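Local coordinates for capsular polysaccharide export system protein KpsC (PDB 6MGD) that transfers Kdo in beta-(2,7) linkage, probably from a CMP-activated donor, during assembly of the conserved glycolipid that carries Gram-negative bacterial capsules, at residues A[10-13]-A[14-18]; A[35-38]-A[39-43]; A[49-52]-A[53-56]; A[58-61]-A[62-66]; A[307-310]-A[311-315]. All coordinates share one frame; numbering follows the deposited sequence.

How the contacts relate
All five contacts are local and follow one another along the chain. Contacts 2 and 3 do not touch each other and are joined through contact 4, which lies about 11 Å from contact 2 and about 13 Å from contact 3, centre to centre; C38 SG packs at 3.6 Å on V64 CG2, and L53 CD2 at 3.7 Å on F60 CE1. Contact 1 meets contact 3 through K13, whose NZ sits 3.1 Å from W49 CD2 in a cation-pi pair. Contact 5 stands apart, its nearest atoms about 9 Å from those of contact 1. Contact 3 also reaches K169 and F170, in the part of the chain that carries the second sheet.

Contact 1 of 5, residues A[10-13]-A[14-18]; sequences SLWK and IRIIK
Four backbone bonds of the i to i+4 kind tie 10-13 to 14-18: I14 N to S10 O at 2.8 Å, R15 N to L11 O at 3.1 Å, I16 N to W12 O at 3.2 Å and I17 N to K13 O at 2.9 Å. The first is the most bent of the four, with an N-H...O angle of 147° against more than 160° in the other three. S10 is the N-cap: its OG accepts a weak bond from K13 N at 3.3 Å. The helix so begun, 11-20, is the connecting helix of a beta-alpha-beta unit between strands 4-7 and 24-28. One turn apart on its flank, W12 and I16 meet. The indole swings beside its own carbonyl carbon (chi1 176°); CG1 of I16 stands 4.0 Å above one face of it, toward the rim, and CD1 of I16 reaches 3.2 Å from W12 NE1. I16 also touches P86. With an alanine here, that indole face would probably lose its aliphatic cover and the ring could turn more freely. K13 and I17 run side by side and point the same way, K13 CG lying 4.1 Å from I17 CG1. Beyond that, the lysine bends at chi3 and chi4 and carries its ammonium group to the W49 ring in a cation-pi contact, while I14 and I17 pack on F9.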
loop_
_atom_site.group_PDB
_atom_site.type_symbol
_atom_site.label_atom_id
_atom_site.label_comp_id
_atom_site.label_asym_id
_atom_site.label_seq_id
_atom_site.Cartn_x
_atom_site.Cartn_y
_atom_site.Cartn_z
ATOM N N SER A 10 3.806 -20.548 1.967
ATOM C CA SER A 10 4.985 -21.216 2.492
ATOM C C SER A 10 4.821 -21.463 3.991
ATOM O O SER A 10 4.049 -20.788 4.679
ATOM C CB SER A 10 6.244 -20.390 2.224
ATOM O OG SER A 10 6.190 -19.137 2.882
ATOM N N LEU A 11 5.557 -22.461 4.489
ATOM C CA LEU A 11 5.507 -22.805 5.908
ATOM C C LEU A 11 5.771 -21.585 6.783
ATOM O O LEU A 11 5.012 -21.298 7.716
ATOM C CB LEU A 11 6.519 -23.912 6.213
ATOM C CG LEU A 11 6.198 -25.328 5.730
ATOM C CD1 LEU A 11 7.313 -26.293 6.110
ATOM C CD2 LEU A 11 4.874 -25.792 6.306
ATOM N N TRP A 12 6.852 -20.858 6.489
ATOM C CA TRP A 12 7.160 -19.636 7.224
ATOM C C TRP A 12 5.991 -18.656 7.187
ATOM O O TRP A 12 5.632 -18.068 8.215
ATOM C CB TRP A 12 8.423 -18.993 6.652
ATOM C CG TRP A 12 8.748 -17.686 7.280
ATOM C CD1 TRP A 12 8.539 -16.449 6.748
ATOM C CD2 TRP A 12 9.330 -17.475 8.572
ATOM N NE1 TRP A 12 8.961 -15.480 7.622
ATOM C CE2 TRP A 12 9.448 -16.084 8.752
ATOM C CE3 TRP A 12 9.765 -18.327 9.593
ATOM C CZ2 TRP A 12 9.983 -15.523 9.908
ATOM C CZ3 TRP A 12 10.301 -17.767 10.742
ATOM C CH2 TRP A 12 10.403 -16.377 10.889
ATOM N N LYS A 13 5.376 -18.480 6.014
ATOM C CA LYS A 13 4.243 -17.565 5.903
ATOM C C LYS A 13 3.035 -18.055 6.690
ATOM O O LYS A 13 2.275 -17.239 7.222
ATOM C CB LYS A 13 3.876 -17.364 4.432
ATOM C CG LYS A 13 2.617 -16.544 4.183
ATOM C CD LYS A 13 2.580 -16.069 2.745
ATOM C CE LYS A 13 3.770 -15.172 2.457
ATOM N NZ LYS A 13 3.330 -13.823 2.018
ATOM N N ILE A 14 2.838 -19.372 6.778
ATOM C CA ILE A 14 1.708 -19.909 7.534
ATOM C C ILE A 14 1.831 -19.544 9.009
ATOM O O ILE A 14 0.863 -19.107 9.643
ATOM C CB ILE A 14 1.604 -21.433 7.334
ATOM C CG1 ILE A 14 1.192 -21.754 5.897
ATOM C CG2 ILE A 14 0.624 -22.039 8.325
ATOM C CD1 ILE A 14 1.055 -23.233 5.617
ATOM N N ARG A 15 3.028 -19.714 9.576
ATOM C CA ARG A 15 3.239 -19.374 10.980
ATOM C C ARG A 15 3.005 -17.890 11.234
ATOM O O ARG A 15 2.431 -17.511 12.262
ATOM C CB ARG A 15 4.652 -19.772 11.407
ATOM C CG ARG A 15 4.941 -21.255 11.281
ATOM C CD ARG A 15 6.305 -21.587 11.847
ATOM N NE ARG A 15 6.414 -21.193 13.246
ATOM C CZ ARG A 15 7.553 -21.177 13.932
ATOM N NH1 ARG A 15 8.686 -21.533 13.343
ATOM N NH2 ARG A 15 7.559 -20.802 15.203
ATOM N N ILE A 16 3.439 -17.034 10.306
ATOM C CA ILE A 16 3.194 -15.600 10.437
ATOM C C ILE A 16 1.699 -15.309 10.401
ATOM O O ILE A 16 1.178 -14.538 11.216
ATOM C CB ILE A 16 3.938 -14.827 9.334
ATOM C CG1 ILE A 16 5.449 -14.930 9.535
ATOM C CG2 ILE A 16 3.485 -13.372 9.300
ATOM C CD1 ILE A 16 6.239 -14.045 8.604
ATOM N N ILE A 17 0.989 -15.915 9.447
ATOM C CA ILE A 17 -0.444 -15.670 9.317
ATOM C C ILE A 17 -1.183 -16.162 10.555
ATOM O O ILE A 17 -2.160 -15.546 10.999
ATOM C CB ILE A 17 -0.976 -16.330 8.032
ATOM C CG1 ILE A 17 -0.377 -15.644 6.805
ATOM C CG2 ILE A 17 -2.489 -16.272 7.986
ATOM C CD1 ILE A 17 -0.540 -14.145 6.805
ATOM N N LYS A 18 -0.715 -17.264 11.144
ATOM C CA LYS A 18 -1.375 -17.820 12.318
ATOM C C LYS A 18 -1.350 -16.863 13.504
ATOM O O LYS A 18 -2.180 -16.996 14.409
ATOM C CB LYS A 18 -0.728 -19.154 12.687
ATOM C CG LYS A 18 -1.615 -20.058 13.527
ATOM C CD LYS A 18 -1.091 -21.484 13.532
ATOM C CE LYS A 18 -0.964 -22.028 12.116
ATOM N NZ LYS A 18 -0.484 -23.440 12.094
#

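Contact 2 of 5, residues A[35-38]-A[39-43]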
loop_
_atom_site.group_PDB
_atom_site.type_symbol
_atom_site.label_atom_id
_atom_site.label_comp_id
_atom_site.label_asym_id
_atom_site.label_seq_id
_atom_site.Cartn_x
_atom_site.Cartn_y
_atom_site.Cartn_z
ATOM N N GLU A 35 -11.958 -26.754 -4.390
ATOM C CA GLU A 35 -13.298 -27.176 -4.790
ATOM C C GLU A 35 -13.736 -28.428 -4.038
ATOM O O GLU A 35 -14.901 -28.541 -3.640
ATOM C CB GLU A 35 -13.352 -27.414 -6.302
ATOM C CG GLU A 35 -12.876 -26.243 -7.164
ATOM C CD GLU A 35 -13.914 -25.142 -7.333
ATOM O OE1 GLU A 35 -14.597 -24.786 -6.349
ATOM O OE2 GLU A 35 -14.044 -24.625 -8.462
ATOM N N ASP A 36 -12.820 -29.380 -3.837
ATOM C CA ASP A 36 -13.173 -30.604 -3.123
ATOM C C ASP A 36 -13.569 -30.308 -1.684
ATOM O O ASP A 36 -14.562 -30.848 -1.181
ATOM C CB ASP A 36 -12.005 -31.591 -3.156
ATOM C CG ASP A 36 -11.630 -32.009 -4.561
ATOM O OD1 ASP A 36 -12.527 -32.068 -5.430
ATOM O OD2 ASP A 36 -10.432 -32.275 -4.797
ATOM N N LEU A 37 -12.805 -29.450 -1.003
ATOM C CA LEU A 37 -13.088 -29.155 0.395
ATOM C C LEU A 37 -14.372 -28.350 0.559
ATOM O O LEU A 37 -15.066 -28.497 1.572
ATOM C CB LEU A 37 -11.908 -28.406 1.016
ATOM C CG LEU A 37 -12.014 -28.044 2.499
ATOM C CD1 LEU A 37 -12.090 -29.302 3.355
ATOM C CD2 LEU A 37 -10.845 -27.165 2.918
ATOM N N CYS A 38 -14.708 -27.511 -0.423
ATOM C CA CYS A 38 -15.863 -26.626 -0.287
ATOM C C CYS A 38 -17.165 -27.416 -0.227
ATOM O O CYS A 38 -17.947 -27.278 0.720
ATOM C CB CYS A 38 -15.890 -25.619 -1.437
ATOM S SG CYS A 38 -17.169 -24.357 -1.265
ATOM N N GLN A 39 -17.421 -28.253 -1.235
ATOM C CA GLN A 39 -18.630 -29.069 -1.211
ATOM C C GLN A 39 -18.599 -30.116 -0.106
ATOM O O GLN A 39 -19.639 -30.712 0.189
ATOM C CB GLN A 39 -18.849 -29.748 -2.566
ATOM C CG GLN A 39 -18.104 -31.063 -2.750
ATOM C CD GLN A 39 -18.530 -31.801 -4.010
ATOM O OE1 GLN A 39 -18.808 -31.186 -5.040
ATOM N NE2 GLN A 39 -18.596 -33.126 -3.928
ATOM N N LYS A 40 -17.437 -30.343 0.510
ATOM C CA LYS A 40 -17.332 -31.280 1.620
ATOM C C LYS A 40 -17.773 -30.652 2.936
ATOM O O LYS A 40 -18.244 -31.363 3.830
ATOM C CB LYS A 40 -15.892 -31.784 1.732
ATOM C CG LYS A 40 -15.703 -32.996 2.627
ATOM C CD LYS A 40 -14.231 -33.359 2.725
ATOM C CE LYS A 40 -13.611 -33.523 1.346
ATOM N NZ LYS A 40 -12.132 -33.684 1.414
ATOM N N LYS A 41 -17.633 -29.331 3.072
ATOM C CA LYS A 41 -18.008 -28.623 4.289
ATOM C C LYS A 41 -19.082 -27.568 4.050
ATOM O O LYS A 41 -19.426 -26.829 4.980
ATOM C CB LYS A 41 -16.776 -27.975 4.928
ATOM C CG LYS A 41 -15.781 -28.972 5.500
ATOM C CD LYS A 41 -14.599 -28.266 6.145
ATOM C CE LYS A 41 -13.703 -29.253 6.875
ATOM N NZ LYS A 41 -14.411 -29.902 8.011
ATOM N N GLY A 42 -19.622 -27.481 2.842
ATOM C CA GLY A 42 -20.628 -26.463 2.538
ATOM C C GLY A 42 -20.071 -25.104 2.179
ATOM O O GLY A 42 -20.527 -24.485 1.213
ATOM N N LYS A 43 -19.092 -24.621 2.941
ATOM C CA LYS A 43 -18.423 -23.360 2.650
ATOM C C LYS A 43 -17.099 -23.331 3.400
ATOM O O LYS A 43 -16.976 -23.901 4.488
ATOM C CB LYS A 43 -19.285 -22.152 3.037
ATOM C CG LYS A 43 -19.644 -22.085 4.512
ATOM C CD LYS A 43 -20.374 -20.794 4.849
ATOM C CE LYS A 43 -21.688 -20.685 4.094
ATOM N NZ LYS A 43 -22.440 -19.453 4.463
#
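E35 O takes a long, weak bond from Q39 N at 3.5 Å, nearly straight at 170° and straighter than the i to i+4 bonds of K40 N and K41 N that follow. From here helix 31-41 comes to its C-terminal end, where the hydrogen bonding slips toward i to i+3 and a glycine of positive phi follows. The E35 side chain turns off to F60 and N61, with a weak, long ion pair to R31. D36 O takes a weak bond from K40 N, and K40 CB packs 3.3 Å from that oxygen. The carboxylate and ammonium groups of this pair do not meet, D36 OD2 and K40 NZ being 6.6 Å apart. L37 offers its carbonyl to K40 N and K41 N, both weakly and at poor angles. With CG anti to the backbone N (chi1 -178°), the L37 chain crosses that of K41 at a slant, L37 CD1 meeting K41 CE at 3.9 Å. Both residues also rest on Y5 of strand 4-7, which this end of the helix covers. C38 is buried, packed against N61 and S63. Its carbonyl accepts from K41 N at 3.1 Å, the donor standing 64° out of the carbonyl plane rather than on a lone pair. G42 then leaves the helix with positive phi, at backbone angles where a side chain would be jammed against the preceding carbonyl oxygen; its own carbonyl oxygen, G42 O, lies 4.2 Å from C38 SG.

Contact 3 of 5, residues A[49-52]-A[53-56]; sequences WGST and LENE
L53 continues the helical turn begun at T52, its side chain packing on Y7, F60 and V66. E54 doubles back through a bend at chi2 (76°), which carries OE1 to within 3.3 Å of S51 CA; its other oxygen, OE2, forms a salt bridge with R68. N55 N donates to S51 O at 2.9 Å, the first i to i+4 bond of the helix. The N55 amide group also lies close to that carbonyl, but its angle is too poor for a bond from ND2, and OD1 accepts from K169 instead. S51 occupies the N-cap position without a capping bond; its OG hydrogen-bonds to Y98. E56 N repeats the helical pattern, reaching T52 O at 3.2 Å, and the extended side chain lays CG against the same oxygen at 3.3 Å before OE1 makes a salt bridge with K8 and OE2 a hydrogen bond with Y7. T52 in turn is fixed by W49 O, which receives both T52 OG1, at 2.5 Å and in the carbonyl plane, and T52 N at 3.2 Å. This is a type II' beta turn, G50 at its first corner with positive phi, that passes the chain from the C-terminal end of strand 44-49 into helix 52-56, a strand-to-helix junction consistent with the Rossmann-like domains of the GT-B family.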
loop_
_atom_site.group_PDB
_atom_site.type_symbol
_atom_site.label_atom_id
_atom_site.label_comp_id
_atom_site.label_asym_id
_atom_site.label_seq_id
_atom_site.Cartn_x
_atom_site.Cartn_y
_atom_site.Cartn_z
ATOM N N TRP A 49 -2.890 -14.812 -0.990
ATOM C CA TRP A 49 -1.925 -13.728 -0.877
ATOM C C TRP A 49 -1.976 -12.853 -2.122
ATOM O O TRP A 49 -1.694 -13.326 -3.229
ATOM C CB TRP A 49 -0.511 -14.267 -0.671
ATOM C CG TRP A 49 0.482 -13.172 -0.466
ATOM C CD1 TRP A 49 1.277 -12.597 -1.412
ATOM C CD2 TRP A 49 0.771 -12.498 0.765
ATOM N NE1 TRP A 49 2.053 -11.615 -0.847
ATOM C CE2 TRP A 49 1.760 -11.534 0.490
ATOM C CE3 TRP A 49 0.294 -12.622 2.074
ATOM C CZ2 TRP A 49 2.282 -10.698 1.475
ATOM C CZ3 TRP A 49 0.812 -11.790 3.048
ATOM C CH2 TRP A 49 1.795 -10.840 2.744
ATOM N N GLY A 50 -2.324 -11.584 -1.933
ATOM C CA GLY A 50 -2.255 -10.628 -3.025
ATOM C C GLY A 50 -3.160 -11.018 -4.176
ATOM O O GLY A 50 -4.325 -11.383 -3.990
ATOM N N SER A 51 -2.613 -10.950 -5.386
ATOM C CA SER A 51 -3.351 -11.250 -6.611
ATOM C C SER A 51 -3.041 -12.648 -7.129
ATOM O O SER A 51 -2.934 -12.862 -8.340
ATOM C CB SER A 51 -3.046 -10.202 -7.674
ATOM O OG SER A 51 -3.365 -8.903 -7.207
ATOM N N THR A 52 -2.898 -13.621 -6.227
ATOM C CA THR A 52 -2.537 -14.972 -6.644
ATOM C C THR A 52 -3.614 -15.590 -7.525
ATOM O O THR A 52 -3.308 -16.224 -8.542
ATOM C CB THR A 52 -2.273 -15.845 -5.416
ATOM O OG1 THR A 52 -1.168 -15.308 -4.678
ATOM C CG2 THR A 52 -1.950 -17.270 -5.827
ATOM N N LEU A 53 -4.884 -15.406 -7.159
ATOM C CA LEU A 53 -5.964 -15.982 -7.953
ATOM C C LEU A 53 -6.078 -15.302 -9.312
ATOM O O LEU A 53 -6.331 -15.966 -10.324
ATOM C CB LEU A 53 -7.284 -15.886 -7.189
ATOM C CG LEU A 53 -7.289 -16.556 -5.813
ATOM C CD1 LEU A 53 -8.599 -16.300 -5.080
ATOM C CD2 LEU A 53 -7.024 -18.046 -5.949
ATOM N N GLU A 54 -5.889 -13.981 -9.357
ATOM C CA GLU A 54 -5.981 -13.267 -10.627
ATOM C C GLU A 54 -4.826 -13.629 -11.554
ATOM O O GLU A 54 -5.007 -13.706 -12.775
ATOM C CB GLU A 54 -6.017 -11.757 -10.385
ATOM C CG GLU A 54 -7.326 -11.240 -9.800
ATOM C CD GLU A 54 -7.478 -11.553 -8.323
ATOM O OE1 GLU A 54 -6.447 -11.758 -7.646
ATOM O OE2 GLU A 54 -8.628 -11.594 -7.838
ATOM N N ASN A 55 -3.632 -13.850 -10.996
ATOM C CA ASN A 55 -2.495 -14.248 -11.820
ATOM C C ASN A 55 -2.693 -15.636 -12.413
ATOM O O ASN A 55 -2.172 -15.926 -13.496
ATOM C CB ASN A 55 -1.209 -14.198 -10.998
ATOM C CG ASN A 55 -0.882 -12.801 -10.516
ATOM O OD1 ASN A 55 -1.269 -11.812 -11.136
ATOM N ND2 ASN A 55 -0.169 -12.712 -9.399
ATOM N N GLU A 56 -3.432 -16.502 -11.727
ATOM C CA GLU A 56 -3.759 -17.823 -12.241
ATOM C C GLU A 56 -5.094 -17.853 -12.971
ATOM O O GLU A 56 -5.462 -18.903 -13.510
ATOM C CB GLU A 56 -3.777 -18.843 -11.099
ATOM C CG GLU A 56 -2.507 -18.877 -10.270
ATOM C CD GLU A 56 -2.576 -19.894 -9.148
ATOM O OE1 GLU A 56 -1.555 -20.564 -8.886
ATOM O OE2 GLU A 56 -3.654 -20.029 -8.533
#

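Contact 4 of 5, residues A[58-61]-A[62-66]; sequences VNFN and KSVEV
N61 grips the segment that follows it by two oxygens. Its carbonyl accepts from V64 N at 3.0 Å with a nearly straight N-H...O angle of 163°, although the donor stands 45° out of the carbonyl plane. Its side-chain OD1 accepts from S63 N at 3.1 Å, and the same oxygen rests 3.2 Å from S63 CB. The amide can do this because CG sits between the backbone N and the carbonyl carbon (chi1 56°), folding it over the start of the turn. The carbonyl bond closes a type I beta turn from N61 to V64, with K62 and S63 at the corners, and the OD1 bond to S63 N adds an Asx turn. The turn delivers the chain into strand 64-71, which runs parallel to strand 44-49 in the six-stranded mixed sheet; S63 and E65 make backbone bonds to I44, and E65 also to L46. The apolar side chains F60 and V64 meet at their bases, F60 CB lying 3.7 Å from V64 CB. Further out, V64 CG1 approaches the ring obliquely and comes 3.9 Å from F60 CD1, and V66 adds a looser touch at the ring edge, near its plane, with CG2 4.5 Å from that same carbon. The phenyl group is thus bordered by alternate residues of the strand, and F60 also packs on L46 and L53. V64 also packs on I44, L46 and C38.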
loop_
_atom_site.group_PDB
_atom_site.type_symbol
_atom_site.label_atom_id
_atom_site.label_comp_id
_atom_site.label_asym_id
_atom_site.label_seq_id
_atom_site.Cartn_x
_atom_site.Cartn_y
_atom_site.Cartn_z
ATOM N N VAL A 58 -7.916 -18.038 -11.799
ATOM C CA VAL A 58 -8.750 -19.028 -11.131
ATOM C C VAL A 58 -9.856 -18.306 -10.376
ATOM O O VAL A 58 -9.606 -17.314 -9.682
ATOM C CB VAL A 58 -7.913 -19.906 -10.185
ATOM C CG1 VAL A 58 -8.813 -20.832 -9.378
ATOM C CG2 VAL A 58 -6.892 -20.708 -10.976
ATOM N N ASN A 59 -11.084 -18.798 -10.522
ATOM C CA ASN A 59 -12.240 -18.267 -9.818
ATOM C C ASN A 59 -13.004 -19.418 -9.179
ATOM O O ASN A 59 -13.185 -20.474 -9.796
ATOM C CB ASN A 59 -13.161 -17.478 -10.761
ATOM C CG ASN A 59 -12.451 -16.323 -11.446
ATOM O OD1 ASN A 59 -11.538 -15.717 -10.883
ATOM N ND2 ASN A 59 -12.870 -16.012 -12.667
ATOM N N PHE A 60 -13.441 -19.208 -7.940
ATOM C CA PHE A 60 -14.214 -20.183 -7.187
ATOM C C PHE A 60 -15.656 -19.713 -7.048
ATOM O O PHE A 60 -15.969 -18.533 -7.227
ATOM C CB PHE A 60 -13.607 -20.416 -5.800
ATOM C CG PHE A 60 -12.162 -20.811 -5.831
ATOM C CD1 PHE A 60 -11.197 -20.011 -5.240
ATOM C CD2 PHE A 60 -11.766 -21.980 -6.460
ATOM C CE1 PHE A 60 -9.867 -20.371 -5.271
ATOM C CE2 PHE A 60 -10.434 -22.345 -6.495
ATOM C CZ PHE A 60 -9.482 -21.538 -5.898
ATOM N N ASN A 61 -16.536 -20.657 -6.717
ATOM C CA ASN A 61 -17.936 -20.323 -6.505
ATOM C C ASN A 61 -18.095 -19.468 -5.246
ATOM O O ASN A 61 -17.166 -19.301 -4.451
ATOM C CB ASN A 61 -18.780 -21.593 -6.403
ATOM C CG ASN A 61 -18.290 -22.528 -5.321
ATOM O OD1 ASN A 61 -18.579 -22.331 -4.141
ATOM N ND2 ASN A 61 -17.541 -23.550 -5.714
ATOM N N LYS A 62 -19.303 -18.926 -5.065
ATOM C CA LYS A 62 -19.543 -17.968 -3.991
ATOM C C LYS A 62 -19.431 -18.582 -2.600
ATOM O O LYS A 62 -19.335 -17.834 -1.620
ATOM C CB LYS A 62 -20.918 -17.316 -4.161
ATOM C CG LYS A 62 -21.017 -15.933 -3.528
ATOM C CD LYS A 62 -22.225 -15.154 -4.026
ATOM C CE LYS A 62 -23.407 -15.286 -3.080
ATOM N NZ LYS A 62 -24.498 -14.341 -3.445
ATOM N N SER A 63 -19.433 -19.911 -2.481
ATOM C CA SER A 63 -19.273 -20.545 -1.179
ATOM C C SER A 63 -17.826 -20.563 -0.702
ATOM O O SER A 63 -17.582 -20.879 0.468
ATOM C CB SER A 63 -19.824 -21.973 -1.213
ATOM O OG SER A 63 -21.230 -21.976 -1.393
ATOM N N VAL A 64 -16.867 -20.234 -1.564
ATOM C CA VAL A 64 -15.468 -20.113 -1.169
ATOM C C VAL A 64 -15.230 -18.646 -0.825
ATOM O O VAL A 64 -15.026 -17.812 -1.709
ATOM C CB VAL A 64 -14.519 -20.601 -2.265
ATOM C CG1 VAL A 64 -13.074 -20.455 -1.818
ATOM C CG2 VAL A 64 -14.822 -22.045 -2.627
ATOM N N GLU A 65 -15.269 -18.327 0.467
ATOM C CA GLU A 65 -15.031 -16.964 0.924
ATOM C C GLU A 65 -13.537 -16.674 0.868
ATOM O O GLU A 65 -12.745 -17.321 1.562
ATOM C CB GLU A 65 -15.572 -16.770 2.338
ATOM C CG GLU A 65 -15.495 -15.337 2.840
ATOM C CD GLU A 65 -16.109 -15.167 4.216
ATOM O OE1 GLU A 65 -16.434 -16.193 4.854
ATOM O OE2 GLU A 65 -16.269 -14.010 4.660
ATOM N N VAL A 66 -13.151 -15.706 0.043
ATOM C CA VAL A 66 -11.748 -15.413 -0.225
ATOM C C VAL A 66 -11.336 -14.173 0.555
ATOM O O VAL A 66 -11.992 -13.127 0.474
ATOM C CB VAL A 66 -11.499 -15.221 -1.730
ATOM C CG1 VAL A 66 -10.073 -14.747 -1.977
ATOM C CG2 VAL A 66 -11.774 -16.516 -2.482
#

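Contact 5 of 5, residues A[307-310]-A[311-315]; sequences NRIS and AEEAI
I309 lies against the opening turn of helix 311-322, its CD1 3.6 Å from A314 N, while its CB rests 3.4 Å from E313 OE1. The isoleucine and the glutamate cross at a slant, and both I309 and A314 pack on Y300 of strand 298-300, to which the I309 backbone is also hydrogen-bonded. Next comes S310, at the N-cap. Its OG, set between the backbone N and the carbonyl carbon (chi1 70°), accepts from E313 N at 3.3 Å with an angle of 168°. In return S310 N donates to E313 OE1 at 3.0 Å, almost straight at 172° and on the anti lone pair of that oxygen. The serine's own proton is less settled: E312 OE2 at 3.2 Å and E313 OE1 are both within weak bonding distance of OG. A water 2.9 Å from S310 OG joins this group, donating weakly to E312 OE1, whose stronger partner is R122 in a salt bridge. An alanine in place of S310 would probably leave E313 N without its side-chain acceptor and the water without one of its partners. The first regular helical bond, A314 N to S310 O at 2.9 Å, follows directly. The reciprocal pair of bonds between S310 and E313 is a capping box, the classic N-terminal closure of an alpha-helix, here starting the last helix of the modelled chain.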
loop_
_atom_site.group_PDB
_atom_site.type_symbol
_atom_site.label_atom_id
_atom_site.label_comp_id
_atom_site.label_asym_id
_atom_site.label_seq_id
_atom_site.Cartn_x
_atom_site.Cartn_y
_atom_site.Cartn_z
ATOM N N ASN A 307 -0.814 -10.124 21.197
ATOM C CA ASN A 307 -2.207 -9.710 21.283
ATOM C C ASN A 307 -2.514 -8.635 20.246
ATOM O O ASN A 307 -1.620 -7.972 19.715
ATOM C CB ASN A 307 -2.533 -9.193 22.685
ATOM C CG ASN A 307 -2.550 -10.295 23.724
ATOM O OD1 ASN A 307 -1.740 -10.305 24.650
ATOM N ND2 ASN A 307 -3.481 -11.230 23.577
ATOM N N ARG A 308 -3.803 -8.469 19.960
ATOM C CA ARG A 308 -4.236 -7.416 19.053
ATOM C C ARG A 308 -4.086 -6.059 19.728
ATOM O O ARG A 308 -4.514 -5.870 20.872
ATOM C CB ARG A 308 -5.686 -7.644 18.624
ATOM C CG ARG A 308 -5.875 -8.799 17.647
ATOM C CD ARG A 308 -5.436 -8.419 16.238
ATOM N NE ARG A 308 -6.332 -7.442 15.626
ATOM C CZ ARG A 308 -7.353 -7.758 14.835
ATOM N NH1 ARG A 308 -7.606 -9.031 14.557
ATOM N NH2 ARG A 308 -8.120 -6.805 14.319
ATOM N N ILE A 309 -3.465 -5.115 19.021
ATOM C CA ILE A 309 -3.198 -3.783 19.544
ATOM C C ILE A 309 -3.655 -2.754 18.517
ATOM O O ILE A 309 -3.920 -3.072 17.356
ATOM C CB ILE A 309 -1.709 -3.577 19.891
ATOM C CG1 ILE A 309 -0.848 -3.704 18.632
ATOM C CG2 ILE A 309 -1.260 -4.577 20.943
ATOM C CD1 ILE A 309 0.637 -3.506 18.878
ATOM N N SER A 310 -3.748 -1.504 18.963
ATOM C CA SER A 310 -4.129 -0.423 18.071
ATOM C C SER A 310 -2.944 -0.004 17.205
ATOM O O SER A 310 -1.792 -0.369 17.455
ATOM C CB SER A 310 -4.654 0.772 18.866
ATOM O OG SER A 310 -3.612 1.399 19.593
ATOM N N ALA A 311 -3.244 0.773 16.162
ATOM C CA ALA A 311 -2.188 1.281 15.293
ATOM C C ALA A 311 -1.214 2.163 16.059
ATOM O O ALA A 311 -0.028 2.225 15.715
ATOM C CB ALA A 311 -2.794 2.050 14.119
ATOM N N GLU A 312 -1.690 2.845 17.103
ATOM C CA GLU A 312 -0.801 3.673 17.909
ATOM C C GLU A 312 0.145 2.814 18.739
ATOM O O GLU A 312 1.345 3.103 18.823
ATOM C CB GLU A 312 -1.620 4.602 18.806
ATOM C CG GLU A 312 -2.644 5.448 18.059
ATOM C CD GLU A 312 -3.991 4.762 17.925
ATOM O OE1 GLU A 312 -4.989 5.308 18.441
ATOM O OE2 GLU A 312 -4.052 3.673 17.315
ATOM N N GLU A 313 -0.377 1.752 19.357
ATOM C CA GLU A 313 0.476 0.843 20.116
ATOM C C GLU A 313 1.470 0.128 19.210
ATOM O O GLU A 313 2.574 -0.216 19.647
ATOM C CB GLU A 313 -0.385 -0.167 20.878
ATOM C CG GLU A 313 -1.261 0.467 21.955
ATOM C CD GLU A 313 -2.244 -0.511 22.577
ATOM O OE1 GLU A 313 -3.026 -1.134 21.828
ATOM O OE2 GLU A 313 -2.236 -0.656 23.818
ATOM N N ALA A 314 1.099 -0.100 17.947
ATOM C CA ALA A 314 2.037 -0.685 16.995
ATOM C C ALA A 314 3.185 0.271 16.700
ATOM O O ALA A 314 4.343 -0.153 16.594
ATOM C CB ALA A 314 1.310 -1.066 15.705
ATOM N N ILE A 315 2.885 1.562 16.560
ATOM C CA ILE A 315 3.941 2.546 16.354
ATOM C C ILE A 315 4.820 2.645 17.593
ATOM O O ILE A 315 6.050 2.708 17.491
ATOM C CB ILE A 315 3.335 3.907 15.971
ATOM C CG1 ILE A 315 2.654 3.817 14.604
ATOM C CG2 ILE A 315 4.404 4.993 15.981
ATOM C CD1 ILE A 315 2.028 5.113 14.144
HETATM O O HOH W 1 -4.647 3.588 21.266
#